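Local structure of putative acyl-[acyl-carrier-protein]--UDP-N-acetylglucosamine O-acyltransferase (Bacteroides fragilis, 4R36) at residues A[226-229]-A[230-234]. The protein probably transfers an acyl chain from acyl carrier protein to UDP-N-acetylglucosamine, as its LpxA family does, and is built on a left-handed beta-helix. Sequence-based numbering, arbitrary orientation.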
ATOM      1  N   GLU A 226     -12.166 -30.028  15.943  1.00 25.95           N
ATOM      2  CA  GLU A 226     -12.338 -29.930  17.371  1.00 28.41           C
ATOM      3  C   GLU A 226     -11.004 -30.198  18.111  1.00 25.41           C
ATOM      4  O   GLU A 226     -10.717 -29.523  19.115  1.00 21.30           O
ATOM      5  CB  GLU A 226     -13.400 -30.898  17.849  1.00 32.66           C
ATOM      6  CG  GLU A 226     -13.693 -30.785  19.345  1.00 39.98           C
ATOM      7  CD  GLU A 226     -14.244 -29.390  19.768  1.00 49.93           C
ATOM      8  OE1 GLU A 226     -14.752 -28.635  18.897  1.00 51.99           O
ATOM      9  OE2 GLU A 226     -14.117 -29.020  20.962  1.00 56.39           O
ATOM     10  N   ASN A 227     -10.192 -31.140  17.625  1.00 21.99           N
ATOM     11  CA  ASN A 227      -8.910 -31.397  18.249  1.00 22.83           C
ATOM     12  C   ASN A 227      -7.963 -30.194  18.150  1.00 20.76           C
ATOM     13  O   ASN A 227      -7.243 -29.891  19.098  1.00 19.31           O
ATOM     14  CB  ASN A 227      -8.265 -32.684  17.673  1.00 23.67           C
ATOM     15  CG  ASN A 227      -9.091 -33.978  18.002  1.00 25.07           C
ATOM     16  OD1 ASN A 227      -9.927 -33.985  18.910  1.00 23.97           O
ATOM     17  ND2 ASN A 227      -8.857 -35.040  17.254  1.00 24.48           N
ATOM     18  N   ILE A 228      -7.969 -29.568  16.982  1.00 20.09           N
ATOM     19  CA  ILE A 228      -7.143 -28.400  16.752  1.00 19.08           C
ATOM     20  C   ILE A 228      -7.609 -27.319  17.733  1.00 19.77           C
ATOM     21  O   ILE A 228      -6.796 -26.626  18.384  1.00 14.94           O
ATOM     22  CB  ILE A 228      -7.241 -27.940  15.283  1.00 19.39           C
ATOM     23  CG1 ILE A 228      -6.535 -28.952  14.383  1.00 20.20           C
ATOM     24  CG2 ILE A 228      -6.674 -26.518  15.077  1.00 18.23           C
ATOM     25  CD1 ILE A 228      -6.832 -28.795  12.914  1.00 22.96           C
ATOM     26  N   HIS A 229      -8.927 -27.196  17.859  1.00 21.68           N
ATOM     27  CA  HIS A 229      -9.465 -26.172  18.741  1.00 24.81           C
ATOM     28  C   HIS A 229      -9.044 -26.408  20.173  1.00 21.01           C
ATOM     29  O   HIS A 229      -8.579 -25.501  20.880  1.00 18.24           O
ATOM     30  CB  HIS A 229     -11.023 -26.120  18.602  1.00 31.91           C
ATOM     31  CG  HIS A 229     -11.573 -24.797  18.975  1.00 44.97           C
ATOM     32  ND1 HIS A 229     -12.626 -24.205  18.322  1.00 58.56           N
ATOM     33  CD2 HIS A 229     -11.108 -23.877  19.858  1.00 52.98           C
ATOM     34  CE1 HIS A 229     -12.855 -23.019  18.859  1.00 61.42           C
ATOM     35  NE2 HIS A 229     -11.945 -22.797  19.793  1.00 55.50           N
ATOM     36  N   ASN A 230      -9.146 -27.658  20.608  1.00 18.78           N
ATOM     37  CA  ASN A 230      -8.690 -28.042  21.925  1.00 21.04           C
ATOM     38  C   ASN A 230      -7.215 -27.859  22.168  1.00 20.40           C
ATOM     39  O   ASN A 230      -6.836 -27.384  23.243  1.00 18.00           O
ATOM     40  CB  ASN A 230      -9.140 -29.459  22.260  1.00 24.16           C
ATOM     41  CG  ASN A 230     -10.644 -29.510  22.549  1.00 29.56           C
ATOM     42  OD1 ASN A 230     -11.233 -28.499  22.952  1.00 32.68           O
ATOM     43  ND2 ASN A 230     -11.279 -30.636  22.267  1.00 34.93           N
ATOM     44  N   ALA A 231      -6.374 -28.145  21.168  1.00 17.58           N
ATOM     45  CA  ALA A 231      -4.954 -27.853  21.356  1.00 17.09           C
ATOM     46  C   ALA A 231      -4.720 -26.342  21.618  1.00 16.37           C
ATOM     47  O   ALA A 231      -3.960 -25.965  22.512  1.00 17.14           O
ATOM     48  CB  ALA A 231      -4.155 -28.318  20.153  1.00 18.32           C
ATOM     49  N   TYR A 232      -5.402 -25.486  20.862  1.00 16.78           N
ATOM     50  CA  TYR A 232      -5.221 -24.054  21.073  1.00 16.98           C
ATOM     51  C   TYR A 232      -5.853 -23.471  22.303  1.00 16.61           C
ATOM     52  O   TYR A 232      -5.354 -22.476  22.836  1.00 17.27           O
ATOM     53  CB  TYR A 232      -5.571 -23.266  19.817  1.00 17.20           C
ATOM     54  CG  TYR A 232      -4.479 -23.366  18.780  1.00 14.95           C
ATOM     55  CD1 TYR A 232      -3.257 -22.782  18.987  1.00 15.11           C
ATOM     56  CD2 TYR A 232      -4.687 -24.051  17.570  1.00 13.86           C
ATOM     57  CE1 TYR A 232      -2.207 -22.939  18.067  1.00 15.01           C
ATOM     58  CE2 TYR A 232      -3.692 -24.148  16.603  1.00 13.40           C
ATOM     59  CZ  TYR A 232      -2.446 -23.564  16.851  1.00 15.25           C
ATOM     60  OH  TYR A 232      -1.405 -23.600  15.957  1.00 15.46           O
ATOM     61  N   ARG A 233      -6.905 -24.086  22.797  1.00 18.40           N
ATOM     62  CA  ARG A 233      -7.397 -23.779  24.175  1.00 20.25           C
ATOM     63  C   ARG A 233      -6.375 -24.069  25.206  1.00 18.17           C
ATOM     64  O   ARG A 233      -6.177 -23.305  26.104  1.00 20.67           O
ATOM     65  CB  ARG A 233      -8.702 -24.512  24.547  1.00 23.37           C
ATOM     66  CG  ARG A 233      -9.882 -24.075  23.774  1.00 29.96           C
ATOM     67  CD  ARG A 233     -11.193 -24.844  24.094  1.00 33.38           C
ATOM     68  NE  ARG A 233     -12.151 -24.454  23.056  1.00 39.30           N
ATOM     69  CZ  ARG A 233     -12.760 -25.239  22.164  1.00 48.00           C
ATOM     70  NH1 ARG A 233     -12.591 -26.558  22.155  1.00 56.01           N
ATOM     71  NH2 ARG A 233     -13.587 -24.685  21.270  1.00 55.28           N
ATOM     72  N   ILE A 234      -5.676 -25.197  25.087  1.00 19.28           N
ATOM     73  CA  ILE A 234      -4.601 -25.500  25.970  1.00 18.53           C
ATOM     74  C   ILE A 234      -3.472 -24.496  25.814  1.00 18.98           C
ATOM     75  O   ILE A 234      -2.909 -24.066  26.786  1.00 20.55           O
ATOM     76  CB  ILE A 234      -4.062 -26.935  25.760  1.00 18.97           C
ATOM     77  CG1 ILE A 234      -5.101 -27.944  26.255  1.00 22.29           C
ATOM     78  CG2 ILE A 234      -2.732 -27.142  26.497  1.00 22.38           C
ATOM     79  CD1 ILE A 234      -4.895 -29.345  25.695  1.00 21.20           C
TER
HETATM   80  O   HOH W   1      -9.855 -32.757  21.314  1.00 28.12           O
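The guanidinium of Arg233 lies flat against the imidazole of His229, one turn earlier on helix 222-237 of the helical C-terminal region that follows the left-handed beta-helix of this LpxA-type acyltransferase. The two planes are 19° apart and their centres 3.4 Å, an offset stack in which NH2 sits over one ring face and CZ is displaced toward the rim beside CD2. With CG anti to the backbone N (chi1 -155°), the His229 ring projects outward from the helix, and the extended side chain of Arg233 folds back over it. The guanidinium edge is used separately: NH1 reaches OE2 of Glu226 at 3.1 Å in a salt bridge seven residues back, approaching from above the carboxylate plane yet keeping the acceptor near the guanidinium plane. Salt bridge and stack together set the orientation of the guanidinium; OD1 of Asn230 also approaches NH1, but doubtfully close. Ordinary i to i+4 backbone bonds, such as Arg233 N to His229 O at 2.9 Å, continue through this stretch of helix. Another side of the helix is apolar: Ile228 and Tyr232 lie alongside each other, pointing the same way, with CG2 of Ile228 4.0 Å from CD2 of Tyr232. Both pack on Ile210 of strand 206-210 and on helix 257-267, and the Tyr232 hydroxyl is hydrogen-bonded to the carbonyl of Pro196. Between Asn227 and Asn230 a water donates to OD1 of Asn227 and accepts from ND2 of Asn230, each at 2.7 Å.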